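CRISPR protein (Archaeoglobus fulgidus, PDB 4MJK) is a Cas5-family CRISPR protein that probably helps to build a type I-A Cascade complex, the RNA-guided surveillance assembly of archaeal antiviral defence. Local coordinates at residues Ile2-Asp7 with Glu137-Lys142; Phe10-Gln15 with Arg113-Leu118; Phe28-Pro33 with Cys76-Tyr81; Asn65-Gly70 with Phe131-Glu136. One frame throughout, in Å; residues are numbered along the deposited sequence.

The contacts fall into two groups, about 21 to 24 Å apart between centres. Contacts 1 and 4, centres about 9 Å apart, share the large antiparallel sheet, where strand 2-10 pairs with strand 127-134: Tyr4 N lies 2.8 Å from Leu132 O, a probable hydrogen bond. Contacts 2 and 3, centres about 7 Å apart, share a small sheet in which strand 115-120 runs between strands 13-15 and 76-80, and both also touch the second subunit. The centres of contacts 1 and 2 are about 24 Å apart, yet strand 2-10 leads straight into segment 10-15. Contacts 3 and 4 meet where Pro33 packs on Ile69.

Contact 1. Residues Ile2-Asp7 with Glu137-Lys142; sequences IGYLVD and EAVEEK
Tyr4 sends its ring from strand 2-7 toward the turn at Glu137-Lys142 and meets Val139 obliquely, with the methyl CG1 over one ring face, offset toward the rim and 4.1 Å from CZ. In Val139 this methyl stands between the backbone N and the carbonyl carbon (chi1 55°), which brings it to the phenol end of the ring. Val139 O also lies close, 3.2 Å from Tyr4 OH. The hydroxyl reaches on toward the backbone at the start of the turn, 3.8 Å from Ala138 N, and a water relays it to the carboxylate of Glu137, donating to Glu137 OE2 at 2.6 Å. Ile2 sets its CG2 methyl against the Glu137 backbone, 3.7 Å from Glu137 N. Tyr4 is further packed by Lys164 and Leu144, and its backbone bonds to Leu132. The contact thus joins the loop between strand 127-134 and helix 141-144 to strand 2-10, an inner strand of the large antiparallel sheet. Chemically it is mixed: Val139 CG1 lies over one face of the buried ring, while the water bonded to Tyr4 OH gives the hydroxyl a polar partner and ties it to the exposed Glu137, so burial of the ring need not strand its polar tip.

Contact 2. Residues Phe10-Gln15 with Arg113-Leu118; sequences FVWGFQ and RGKTIL
Strands 13-15 and 115-118 form an antiparallel pair in the small three-stranded sheet of this Cas5-family protein, 4.7 Å apart at closest approach. Phe14 and Thr116 are a hydrogen-bonded pair: Phe14 N donates to Thr116 O, and Thr116 N returns the bond to Phe14 O at 2.8 Å. Leu118 N extends the pairing to Trp12 O. Gly13 faces Ile117 across a non-hydrogen-bonded pair with only 4.3 Å between their CA atoms; a CB there would run into Thr116 O and the Ile117 backbone. Phe14 CG stands between the backbone N and the carbonyl carbon (chi1 68°), which lays the ring alongside Thr116, pointing the same way, with Phe14 CE2 3.7 Å from Thr116 CB; Thr116 OG1 turns instead to Phe28 O. Leu118 CD1 sits over a face of the Phe10 ring, a CH-pi contact 3.8 Å from its centroid, and also reaches the edge of Phe14. Trp12 and Lys115 cross at about a right angle, CH2 of the indole 3.6 Å from Lys115 CE. Lys115 NZ bonds to Val11 O of the second subunit, whose Trp12 ring meets this Trp12. The extended Gln15 chain carries its amide past Lys115, and NE2, shared with Pro111 O, donates to Arg113 O at 3.0 Å, the acceptor in the amide plane but the donor above the carbonyl plane.

Contact 3. Residues Phe28-Pro33 with Cys76-Tyr81; sequences FYYPPP and CTPLRY
Pro78 and Arg80, on strand 76-80, an outer strand within this chain of the small antiparallel sheet, receive two tyrosines from the loop that leads into helix 33-46. The buried side centres on Pro78. Its CB lies 3.2 Å from Tyr29 O, and its CG comes over one face of the Tyr30 ring, 3.9 Å from Tyr30 CZ, a CH-pi contact. Tyr30 OH is bonded to Pro231 O, and it accepts from a water that also donates to Cys76 O. On the partly exposed side, Tyr29 and Arg80 pack closely as a flat stack. Arg80 CD stands almost squarely over the ring, 4.0 Å from the Tyr29 centroid; beyond it a bend at chi3 (-62°) carries the guanidinium on over the phenol end, nearly flat on the ring, the planes differing by only 15°. This is an off-centre cation-pi pair. Replacing Arg80 by an alanine would probably leave one face of Tyr29 without its flat cover and Asp83 without its salt-bridge mate. Asp83, held by NH2, and Ser27, more weakly by NH1, help to fix the turn of the guanidinium. Nearer the backbone, Arg80 CG touches Phe28 O at 3.6 Å.

Contact 4. Residues Asn65-Gly70 with Phe131-Glu136; sequences NLLAIG and FLVFKE
Phe134 on strand 131-134 can be followed outward along its antiparallel partner, strand 66-70. Its CB lies 3.6 Å from Asn65 O, the acceptor of the Lys135 N bond, and CG stands anti to the carbonyl carbon (chi1 -65°), which turns the ring toward Leu66. Phe134 CD1 then passes Leu66 CA at 3.8 Å, with Asn65 O at the ring edge. Phe134 CE1 meets Leu66 CD1 at 3.5 Å, and CZ touches the same methyl, which sits over one ring face in a CH-pi contact. Without the Phe134 ring, as with a serine here, Leu66 CD1 is likely to lose the face it packs on and a gap to open beside it. Next along the strand comes a classic beta bulge: Leu67 N and Ala68 N both donate to Val133 O, at 2.8 and 3.2 Å, from the same face of its plane. Past it, Ile69 and Leu132 lie side by side, Ile69 CG1 3.9 Å from Leu132 CD1, on the face covered by helix 33-46. Ala68 and Val133 occupy the other face, against Val260 and Tyr253. One carbonyl thus serves two donors, so both N-H groups of the bulge keep an acceptor, while this pair of strands stays apolar on both faces, with Ile69 and Leu132 on one and Ala68 and Val133 on the other.

Contact 1. Residues Ile2-Asp7 with Glu137-Lys142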
loop_
_atom_site.group_PDB
_atom_site.type_symbol
_atom_site.label_atom_id
_atom_site.label_comp_id
_atom_site.label_asym_id
_atom_site.label_seq_id
_atom_site.Cartn_x
_atom_site.Cartn_y
_atom_site.Cartn_z
ATOM N N ILE A 2 20.565 27.285 -4.298
ATOM C CA ILE A 2 19.194 27.398 -3.856
ATOM C C ILE A 2 18.719 26.030 -3.389
ATOM O O ILE A 2 19.061 25.017 -3.987
ATOM C CB ILE A 2 18.285 27.960 -4.965
ATOM C CG1 ILE A 2 16.890 28.248 -4.410
ATOM C CG2 ILE A 2 18.228 27.030 -6.146
ATOM C CD1 ILE A 2 16.873 29.420 -3.420
ATOM N N GLY A 3 17.958 26.018 -2.301
ATOM C CA GLY A 3 17.437 24.783 -1.750
ATOM C C GLY A 3 15.922 24.735 -1.877
ATOM O O GLY A 3 15.251 25.766 -1.878
ATOM N N TYR A 4 15.389 23.527 -1.997
ATOM C CA TYR A 4 13.952 23.308 -1.942
ATOM C C TYR A 4 13.675 22.239 -0.908
ATOM O O TYR A 4 14.314 21.185 -0.926
ATOM C CB TYR A 4 13.440 22.818 -3.293
ATOM C CG TYR A 4 13.756 23.735 -4.448
ATOM C CD1 TYR A 4 14.986 23.687 -5.082
ATOM C CD2 TYR A 4 12.818 24.652 -4.901
ATOM C CE1 TYR A 4 15.278 24.530 -6.140
ATOM C CE2 TYR A 4 13.095 25.493 -5.956
ATOM C CZ TYR A 4 14.324 25.432 -6.573
ATOM O OH TYR A 4 14.597 26.275 -7.629
ATOM N N LEU A 5 12.738 22.522 -0.012
ATOM C CA LEU A 5 12.189 21.538 0.907
ATOM C C LEU A 5 10.792 21.155 0.431
ATOM O O LEU A 5 9.903 22.010 0.313
ATOM C CB LEU A 5 12.086 22.128 2.300
ATOM C CG LEU A 5 13.418 22.556 2.903
ATOM C CD1 LEU A 5 13.139 23.416 4.112
ATOM C CD2 LEU A 5 14.249 21.331 3.277
ATOM N N VAL A 6 10.606 19.878 0.128
ATOM C CA VAL A 6 9.346 19.413 -0.439
ATOM C C VAL A 6 8.764 18.305 0.438
ATOM O O VAL A 6 9.382 17.240 0.605
ATOM C CB VAL A 6 9.560 18.874 -1.850
ATOM C CG1 VAL A 6 8.212 18.567 -2.521
ATOM C CG2 VAL A 6 10.388 19.874 -2.698
ATOM N N ASP A 7 7.591 18.562 1.006
ATOM C CA ASP A 7 6.888 17.578 1.825
ATOM C C ASP A 7 5.885 16.812 0.960
ATOM O O ASP A 7 5.005 17.398 0.310
ATOM C CB ASP A 7 6.154 18.252 2.992
ATOM C CG ASP A 7 7.098 18.704 4.108
ATOM O OD1 ASP A 7 8.331 18.525 3.975
ATOM O OD2 ASP A 7 6.603 19.249 5.118
ATOM N N GLU A 137 18.700 28.274 -9.646
ATOM C CA GLU A 137 17.276 27.959 -9.741
ATOM C C GLU A 137 17.005 27.033 -10.926
ATOM O O GLU A 137 16.939 27.479 -12.071
ATOM C CB GLU A 137 16.444 29.239 -9.849
ATOM C CG GLU A 137 16.448 30.079 -8.577
ATOM C CD GLU A 137 15.726 31.407 -8.736
ATOM O OE1 GLU A 137 16.412 32.451 -8.834
ATOM O OE2 GLU A 137 14.475 31.409 -8.757
ATOM N N ALA A 138 16.848 25.742 -10.647
ATOM C CA ALA A 138 16.713 24.751 -11.712
ATOM C C ALA A 138 15.267 24.360 -12.011
ATOM O O ALA A 138 14.998 23.694 -13.009
ATOM C CB ALA A 138 17.541 23.509 -11.392
ATOM N N VAL A 139 14.338 24.761 -11.152
ATOM C CA VAL A 139 12.940 24.420 -11.385
ATOM C C VAL A 139 11.978 25.422 -10.755
ATOM O O VAL A 139 12.162 25.846 -9.612
ATOM C CB VAL A 139 12.618 22.993 -10.883
ATOM C CG1 VAL A 139 12.995 22.847 -9.419
ATOM C CG2 VAL A 139 11.146 22.664 -11.109
ATOM N N GLU A 140 10.957 25.803 -11.518
ATOM C CA GLU A 140 9.889 26.644 -11.001
ATOM C C GLU A 140 9.289 26.006 -9.755
ATOM O O GLU A 140 8.973 24.814 -9.737
ATOM C CB GLU A 140 8.797 26.850 -12.056
ATOM C CG GLU A 140 9.241 27.600 -13.303
ATOM C CD GLU A 140 9.991 26.714 -14.297
ATOM O OE1 GLU A 140 11.215 26.505 -14.118
ATOM O OE2 GLU A 140 9.356 26.232 -15.260
ATOM N N GLU A 141 9.129 26.806 -8.710
ATOM C CA GLU A 141 8.559 26.320 -7.465
ATOM C C GLU A 141 7.163 25.747 -7.701
ATOM O O GLU A 141 6.795 24.720 -7.129
ATOM C CB GLU A 141 8.519 27.453 -6.441
ATOM C CG GLU A 141 8.229 27.013 -5.032
ATOM C CD GLU A 141 8.402 28.137 -4.030
ATOM O OE1 GLU A 141 8.954 29.196 -4.412
ATOM O OE2 GLU A 141 7.992 27.956 -2.860
ATOM N N LYS A 142 6.386 26.404 -8.559
ATOM C CA LYS A 142 5.039 25.942 -8.849
ATOM C C LYS A 142 5.030 24.519 -9.394
ATOM O O LYS A 142 4.108 23.757 -9.123
ATOM C CB LYS A 142 4.327 26.886 -9.831
ATOM C CG LYS A 142 4.659 26.655 -11.297
ATOM C CD LYS A 142 3.986 27.697 -12.190
ATOM C CE LYS A 142 4.566 27.709 -13.605
ATOM N NZ LYS A 142 4.190 26.506 -14.415
HETATM O O HOH W 1 13.374 29.041 -8.784
#

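Contact 2. Residues Phe10-Gln15 with Arg113-Leu118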
loop_
_atom_site.group_PDB
_atom_site.type_symbol
_atom_site.label_atom_id
_atom_site.label_comp_id
_atom_site.label_asym_id
_atom_site.label_seq_id
_atom_site.Cartn_x
_atom_site.Cartn_y
_atom_site.Cartn_z
ATOM N N PHE A 10 2.095 10.303 0.802
ATOM C CA PHE A 10 1.886 9.130 -0.054
ATOM C C PHE A 10 0.539 8.524 0.297
ATOM O O PHE A 10 0.149 8.529 1.460
ATOM C CB PHE A 10 2.997 8.066 0.161
ATOM C CG PHE A 10 4.333 8.442 -0.447
ATOM C CD1 PHE A 10 5.086 9.478 0.087
ATOM C CD2 PHE A 10 4.822 7.768 -1.564
ATOM C CE1 PHE A 10 6.302 9.828 -0.474
ATOM C CE2 PHE A 10 6.032 8.121 -2.138
ATOM C CZ PHE A 10 6.780 9.155 -1.587
ATOM N N VAL A 11 -0.170 8.012 -0.699
ATOM C CA VAL A 11 -1.383 7.239 -0.448
ATOM C C VAL A 11 -1.058 5.954 0.318
ATOM O O VAL A 11 -1.718 5.653 1.317
ATOM C CB VAL A 11 -2.130 6.911 -1.773
ATOM C CG1 VAL A 11 -3.350 5.990 -1.534
ATOM C CG2 VAL A 11 -2.559 8.211 -2.474
ATOM N N TRP A 12 -0.049 5.195 -0.136
ATOM C CA TRP A 12 0.240 3.871 0.467
ATOM C C TRP A 12 1.716 3.476 0.502
ATOM O O TRP A 12 2.103 2.613 1.289
ATOM C CB TRP A 12 -0.507 2.761 -0.298
ATOM C CG TRP A 12 -0.054 2.646 -1.729
ATOM C CD1 TRP A 12 -0.568 3.308 -2.815
ATOM C CD2 TRP A 12 1.040 1.861 -2.224
ATOM N NE1 TRP A 12 0.125 2.958 -3.951
ATOM C CE2 TRP A 12 1.117 2.076 -3.613
ATOM C CE3 TRP A 12 1.949 0.981 -1.626
ATOM C CZ2 TRP A 12 2.084 1.451 -4.418
ATOM C CZ3 TRP A 12 2.904 0.362 -2.429
ATOM C CH2 TRP A 12 2.962 0.603 -3.806
ATOM N N GLY A 13 2.534 4.074 -0.363
ATOM C CA GLY A 13 3.890 3.581 -0.574
ATOM C C GLY A 13 4.296 3.783 -2.018
ATOM O O GLY A 13 3.754 4.659 -2.680
ATOM N N PHE A 14 5.219 2.964 -2.521
ATOM C CA PHE A 14 5.721 3.160 -3.871
ATOM C C PHE A 14 6.292 1.877 -4.445
ATOM O O PHE A 14 6.578 0.916 -3.717
ATOM C CB PHE A 14 6.822 4.221 -3.868
ATOM C CG PHE A 14 8.064 3.780 -3.153
ATOM C CD1 PHE A 14 9.111 3.193 -3.854
ATOM C CD2 PHE A 14 8.164 3.900 -1.778
ATOM C CE1 PHE A 14 10.250 2.765 -3.195
ATOM C CE2 PHE A 14 9.305 3.474 -1.112
ATOM C CZ PHE A 14 10.346 2.904 -1.825
ATOM N N GLN A 15 6.452 1.869 -5.766
ATOM C CA GLN A 15 7.237 0.841 -6.407
ATOM C C GLN A 15 8.236 1.471 -7.368
ATOM O O GLN A 15 7.860 2.302 -8.216
ATOM C CB GLN A 15 6.336 -0.155 -7.144
ATOM C CG GLN A 15 7.148 -1.209 -7.886
ATOM C CD GLN A 15 6.303 -2.365 -8.379
ATOM O OE1 GLN A 15 5.107 -2.215 -8.627
ATOM N NE2 GLN A 15 6.922 -3.528 -8.511
ATOM N N ARG A 113 9.124 -6.143 -7.606
ATOM C CA ARG A 113 10.468 -5.729 -7.232
ATOM C C ARG A 113 10.435 -4.237 -6.921
ATOM O O ARG A 113 9.795 -3.463 -7.645
ATOM C CB ARG A 113 11.477 -6.059 -8.346
ATOM C CG ARG A 113 11.251 -5.300 -9.651
ATOM C CD ARG A 113 12.031 -5.938 -10.807
ATOM N NE ARG A 113 11.716 -5.306 -12.084
ATOM C CZ ARG A 113 10.642 -5.592 -12.814
ATOM N NH1 ARG A 113 9.775 -6.502 -12.393
ATOM N NH2 ARG A 113 10.431 -4.967 -13.964
ATOM N N GLY A 114 11.087 -3.836 -5.829
ATOM C CA GLY A 114 11.146 -2.432 -5.445
ATOM C C GLY A 114 9.830 -1.870 -4.915
ATOM O O GLY A 114 9.650 -0.657 -4.856
ATOM N N LYS A 115 8.908 -2.749 -4.537
ATOM C CA LYS A 115 7.622 -2.302 -4.007
ATOM C C LYS A 115 7.637 -2.284 -2.489
ATOM O O LYS A 115 7.996 -3.275 -1.850
ATOM C CB LYS A 115 6.478 -3.164 -4.518
ATOM C CG LYS A 115 5.092 -2.685 -4.078
ATOM C CD LYS A 115 4.006 -3.537 -4.720
ATOM C CE LYS A 115 2.616 -2.952 -4.483
ATOM N NZ LYS A 115 1.556 -3.723 -5.240
ATOM N N THR A 116 7.228 -1.149 -1.926
ATOM C CA THR A 116 7.400 -0.875 -0.505
ATOM C C THR A 116 6.212 -0.128 0.056
ATOM O O THR A 116 5.760 0.861 -0.529
ATOM C CB THR A 116 8.683 -0.039 -0.290
ATOM O OG1 THR A 116 9.806 -0.828 -0.680
ATOM C CG2 THR A 116 8.851 0.377 1.168
ATOM N N ILE A 117 5.687 -0.608 1.183
ATOM C CA ILE A 117 4.585 0.081 1.845
ATOM C C ILE A 117 5.167 1.119 2.816
ATOM O O ILE A 117 6.187 0.877 3.447
ATOM C CB ILE A 117 3.673 -0.948 2.591
ATOM C CG1 ILE A 117 2.892 -1.785 1.568
ATOM C CG2 ILE A 117 2.723 -0.253 3.572
ATOM C CD1 ILE A 117 2.144 -2.942 2.188
ATOM N N LEU A 118 4.559 2.290 2.903
ATOM C CA LEU A 118 4.982 3.249 3.927
ATOM C C LEU A 118 3.935 3.240 5.015
ATOM O O LEU A 118 2.787 3.617 4.784
ATOM C CB LEU A 118 5.178 4.650 3.338
ATOM C CG LEU A 118 6.346 4.771 2.347
ATOM C CD1 LEU A 118 6.304 6.102 1.588
ATOM C CD2 LEU A 118 7.718 4.596 3.058
#

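Contact 3. Residues Phe28-Pro33 with Cys76-Tyr81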
loop_
_atom_site.group_PDB
_atom_site.type_symbol
_atom_site.label_atom_id
_atom_site.label_comp_id
_atom_site.label_asym_id
_atom_site.label_seq_id
_atom_site.Cartn_x
_atom_site.Cartn_y
_atom_site.Cartn_z
ATOM N N PHE A 28 14.040 -1.542 -1.810
ATOM C CA PHE A 28 14.277 -0.153 -1.414
ATOM C C PHE A 28 13.457 0.219 -0.193
ATOM O O PHE A 28 12.241 0.065 -0.193
ATOM C CB PHE A 28 13.879 0.809 -2.535
ATOM C CG PHE A 28 14.752 0.749 -3.753
ATOM C CD1 PHE A 28 16.128 0.880 -3.652
ATOM C CD2 PHE A 28 14.186 0.578 -5.015
ATOM C CE1 PHE A 28 16.933 0.827 -4.786
ATOM C CE2 PHE A 28 14.978 0.522 -6.149
ATOM C CZ PHE A 28 16.351 0.649 -6.037
ATOM N N TYR A 29 14.108 0.741 0.835
ATOM C CA TYR A 29 13.359 1.374 1.921
ATOM C C TYR A 29 12.689 2.662 1.408
ATOM O O TYR A 29 11.548 2.976 1.783
ATOM C CB TYR A 29 14.278 1.688 3.107
ATOM C CG TYR A 29 14.754 0.479 3.885
ATOM C CD1 TYR A 29 13.935 -0.131 4.832
ATOM C CD2 TYR A 29 16.036 -0.034 3.698
ATOM C CE1 TYR A 29 14.377 -1.234 5.563
ATOM C CE2 TYR A 29 16.490 -1.134 4.433
ATOM C CZ TYR A 29 15.653 -1.726 5.357
ATOM O OH TYR A 29 16.079 -2.810 6.086
ATOM N N TYR A 30 13.383 3.401 0.535
ATOM C CA TYR A 30 12.854 4.681 0.046
ATOM C C TYR A 30 12.891 4.825 -1.465
ATOM O O TYR A 30 13.682 4.178 -2.132
ATOM C CB TYR A 30 13.645 5.853 0.637
ATOM C CG TYR A 30 13.455 6.021 2.111
ATOM C CD1 TYR A 30 12.281 6.571 2.614
ATOM C CD2 TYR A 30 14.449 5.627 3.011
ATOM C CE1 TYR A 30 12.092 6.720 3.973
ATOM C CE2 TYR A 30 14.269 5.777 4.370
ATOM C CZ TYR A 30 13.081 6.334 4.847
ATOM O OH TYR A 30 12.870 6.494 6.207
ATOM N N PRO A 31 12.059 5.722 -2.016
ATOM C CA PRO A 31 12.166 5.978 -3.456
ATOM C C PRO A 31 13.572 6.461 -3.794
ATOM O O PRO A 31 14.076 7.368 -3.129
ATOM C CB PRO A 31 11.168 7.123 -3.683
ATOM C CG PRO A 31 10.183 6.983 -2.576
ATOM C CD PRO A 31 11.020 6.554 -1.386
ATOM N N PRO A 32 14.207 5.854 -4.803
ATOM C CA PRO A 32 15.545 6.308 -5.208
ATOM C C PRO A 32 15.561 7.777 -5.625
ATOM O O PRO A 32 14.552 8.299 -6.106
ATOM C CB PRO A 32 15.877 5.406 -6.402
ATOM C CG PRO A 32 15.059 4.142 -6.142
ATOM C CD PRO A 32 13.768 4.653 -5.549
ATOM N N PRO A 33 16.700 8.453 -5.425
ATOM C CA PRO A 33 16.780 9.868 -5.807
ATOM C C PRO A 33 16.609 10.105 -7.318
ATOM O O PRO A 33 16.074 11.144 -7.687
ATOM C CB PRO A 33 18.176 10.303 -5.309
ATOM C CG PRO A 33 18.945 9.042 -5.126
ATOM C CD PRO A 33 17.920 7.987 -4.746
ATOM N N CYS A 76 6.503 8.092 9.325
ATOM C CA CYS A 76 6.263 6.768 8.776
ATOM C C CYS A 76 7.521 5.919 8.771
ATOM O O CYS A 76 8.641 6.416 8.966
ATOM C CB CYS A 76 5.660 6.863 7.362
ATOM S SG CYS A 76 6.747 7.608 6.104
ATOM N N THR A 77 7.316 4.626 8.563
ATOM C CA THR A 77 8.409 3.672 8.526
ATOM C C THR A 77 8.144 2.733 7.326
ATOM O O THR A 77 7.010 2.279 7.110
ATOM C CB THR A 77 8.501 2.905 9.879
ATOM O OG1 THR A 77 9.785 2.263 10.008
ATOM C CG2 THR A 77 7.419 1.867 9.969
ATOM N N PRO A 78 9.174 2.469 6.516
ATOM C CA PRO A 78 8.949 1.644 5.313
ATOM C C PRO A 78 8.793 0.171 5.647
ATOM O O PRO A 78 9.390 -0.331 6.603
ATOM C CB PRO A 78 10.227 1.846 4.492
ATOM C CG PRO A 78 10.965 3.026 5.171
ATOM C CD PRO A 78 10.553 2.973 6.599
ATOM N N LEU A 79 7.989 -0.532 4.865
ATOM C CA LEU A 79 7.852 -1.967 5.055
ATOM C C LEU A 79 7.999 -2.577 3.672
ATOM O O LEU A 79 7.081 -2.511 2.868
ATOM C CB LEU A 79 6.479 -2.292 5.672
ATOM C CG LEU A 79 6.159 -3.769 5.898
ATOM C CD1 LEU A 79 7.083 -4.366 6.949
ATOM C CD2 LEU A 79 4.679 -3.958 6.301
ATOM N N ARG A 80 9.176 -3.116 3.379
ATOM C CA ARG A 80 9.450 -3.624 2.042
ATOM C C ARG A 80 8.669 -4.914 1.839
ATOM O O ARG A 80 8.437 -5.657 2.792
ATOM C CB ARG A 80 10.944 -3.876 1.866
ATOM C CG ARG A 80 11.795 -2.640 2.082
ATOM C CD ARG A 80 13.260 -3.020 2.166
ATOM N NE ARG A 80 13.508 -3.909 3.294
ATOM C CZ ARG A 80 14.606 -4.644 3.438
ATOM N NH1 ARG A 80 15.564 -4.597 2.514
ATOM N NH2 ARG A 80 14.742 -5.434 4.495
ATOM N N TYR A 81 8.256 -5.193 0.608
ATOM C CA TYR A 81 7.555 -6.455 0.400
ATOM C C TYR A 81 8.496 -7.624 0.666
ATOM O O TYR A 81 8.064 -8.723 1.007
ATOM C CB TYR A 81 6.891 -6.534 -0.974
ATOM C CG TYR A 81 5.403 -6.282 -0.884
ATOM C CD1 TYR A 81 4.884 -5.012 -1.083
ATOM C CD2 TYR A 81 4.518 -7.311 -0.559
ATOM C CE1 TYR A 81 3.525 -4.772 -0.983
ATOM C CE2 TYR A 81 3.146 -7.081 -0.454
ATOM C CZ TYR A 81 2.664 -5.806 -0.665
ATOM O OH TYR A 81 1.316 -5.548 -0.582
HETATM O O HOH W 2 11.319 5.892 8.384
#

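Contact 4. Residues Asn65-Gly70 with Phe131-Glu136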
loop_
_atom_site.group_PDB
_atom_site.type_symbol
_atom_site.label_atom_id
_atom_site.label_comp_id
_atom_site.label_asym_id
_atom_site.label_seq_id
_atom_site.Cartn_x
_atom_site.Cartn_y
_atom_site.Cartn_z
ATOM N N ASN A 65 22.877 20.117 -12.516
ATOM C CA ASN A 65 22.790 21.263 -11.619
ATOM C C ASN A 65 22.618 20.876 -10.146
ATOM O O ASN A 65 22.624 21.736 -9.263
ATOM C CB ASN A 65 21.658 22.200 -12.053
ATOM C CG ASN A 65 21.941 22.878 -13.387
ATOM O OD1 ASN A 65 21.185 22.722 -14.351
ATOM N ND2 ASN A 65 23.040 23.634 -13.447
ATOM N N LEU A 66 22.478 19.585 -9.883
ATOM C CA LEU A 66 22.181 19.125 -8.527
ATOM C C LEU A 66 23.427 19.089 -7.650
ATOM O O LEU A 66 24.423 18.492 -8.019
ATOM C CB LEU A 66 21.542 17.735 -8.562
ATOM C CG LEU A 66 21.016 17.163 -7.235
ATOM C CD1 LEU A 66 19.749 17.878 -6.770
ATOM C CD2 LEU A 66 20.745 15.669 -7.385
ATOM N N LEU A 67 23.357 19.713 -6.479
ATOM C CA LEU A 67 24.442 19.645 -5.510
ATOM C C LEU A 67 24.148 18.637 -4.397
ATOM O O LEU A 67 25.066 18.026 -3.854
ATOM C CB LEU A 67 24.678 21.020 -4.895
ATOM C CG LEU A 67 25.175 22.039 -5.925
ATOM C CD1 LEU A 67 25.403 23.397 -5.265
ATOM C CD2 LEU A 67 26.436 21.525 -6.625
ATOM N N ALA A 68 22.869 18.487 -4.051
ATOM C CA ALA A 68 22.498 17.614 -2.939
ATOM C C ALA A 68 21.078 17.125 -3.083
ATOM O O ALA A 68 20.214 17.850 -3.568
ATOM C CB ALA A 68 22.656 18.358 -1.617
ATOM N N ILE A 69 20.830 15.893 -2.641
ATOM C CA ILE A 69 19.467 15.412 -2.488
ATOM C C ILE A 69 19.420 14.437 -1.337
ATOM O O ILE A 69 20.103 13.413 -1.359
ATOM C CB ILE A 69 18.916 14.758 -3.771
ATOM C CG1 ILE A 69 17.509 14.193 -3.508
ATOM C CG2 ILE A 69 19.851 13.672 -4.275
ATOM C CD1 ILE A 69 16.774 13.753 -4.787
ATOM N N GLY A 70 18.648 14.788 -0.316
ATOM C CA GLY A 70 18.478 13.960 0.871
ATOM C C GLY A 70 17.009 13.950 1.257
ATOM O O GLY A 70 16.232 14.776 0.773
ATOM N N PHE A 131 15.003 17.340 0.608
ATOM C CA PHE A 131 15.766 18.577 0.663
ATOM C C PHE A 131 16.736 18.468 -0.501
ATOM O O PHE A 131 17.656 17.632 -0.486
ATOM C CB PHE A 131 16.489 18.677 2.022
ATOM C CG PHE A 131 17.231 19.980 2.259
ATOM C CD1 PHE A 131 17.193 21.011 1.339
ATOM C CD2 PHE A 131 17.965 20.159 3.428
ATOM C CE1 PHE A 131 17.884 22.208 1.576
ATOM C CE2 PHE A 131 18.649 21.363 3.675
ATOM C CZ PHE A 131 18.604 22.379 2.742
ATOM N N LEU A 132 16.488 19.278 -1.531
ATOM C CA LEU A 132 17.309 19.309 -2.729
ATOM C C LEU A 132 18.052 20.635 -2.776
ATOM O O LEU A 132 17.509 21.674 -2.375
ATOM C CB LEU A 132 16.450 19.160 -3.994
ATOM C CG LEU A 132 16.032 17.724 -4.365
ATOM C CD1 LEU A 132 15.050 17.184 -3.345
ATOM C CD2 LEU A 132 15.427 17.666 -5.769
ATOM N N VAL A 133 19.292 20.599 -3.256
ATOM C CA VAL A 133 20.065 21.825 -3.429
ATOM C C VAL A 133 20.559 21.862 -4.871
ATOM O O VAL A 133 21.095 20.872 -5.351
ATOM C CB VAL A 133 21.289 21.894 -2.469
ATOM C CG1 VAL A 133 22.102 23.179 -2.736
ATOM C CG2 VAL A 133 20.846 21.832 -0.994
ATOM N N PHE A 134 20.363 22.989 -5.558
ATOM C CA PHE A 134 20.861 23.169 -6.923
ATOM C C PHE A 134 21.851 24.338 -7.034
ATOM O O PHE A 134 21.806 25.280 -6.249
ATOM C CB PHE A 134 19.703 23.404 -7.897
ATOM C CG PHE A 134 18.783 22.224 -8.042
ATOM C CD1 PHE A 134 19.084 21.203 -8.930
ATOM C CD2 PHE A 134 17.618 22.140 -7.294
ATOM C CE1 PHE A 134 18.232 20.109 -9.074
ATOM C CE2 PHE A 134 16.762 21.047 -7.425
ATOM C CZ PHE A 134 17.068 20.036 -8.311
ATOM N N LYS A 135 22.727 24.276 -8.034
ATOM C CA LYS A 135 23.734 25.313 -8.236
ATOM C C LYS A 135 23.060 26.640 -8.577
ATOM O O LYS A 135 23.559 27.709 -8.211
ATOM C CB LYS A 135 24.697 24.903 -9.349
ATOM C CG LYS A 135 26.091 25.485 -9.223
ATOM C CD LYS A 135 26.984 24.919 -10.315
ATOM C CE LYS A 135 26.626 23.461 -10.581
ATOM N NZ LYS A 135 27.369 22.910 -11.749
ATOM N N GLU A 136 21.935 26.567 -9.285
ATOM C CA GLU A 136 21.062 27.734 -9.461
ATOM C C GLU A 136 19.603 27.309 -9.519
ATOM O O GLU A 136 19.299 26.124 -9.457
ATOM C CB GLU A 136 21.407 28.497 -10.733
ATOM C CG GLU A 136 21.076 27.749 -11.995
ATOM C CD GLU A 136 22.287 27.070 -12.582
ATOM O OE1 GLU A 136 23.368 27.699 -12.605
ATOM O OE2 GLU A 136 22.163 25.904 -13.015
#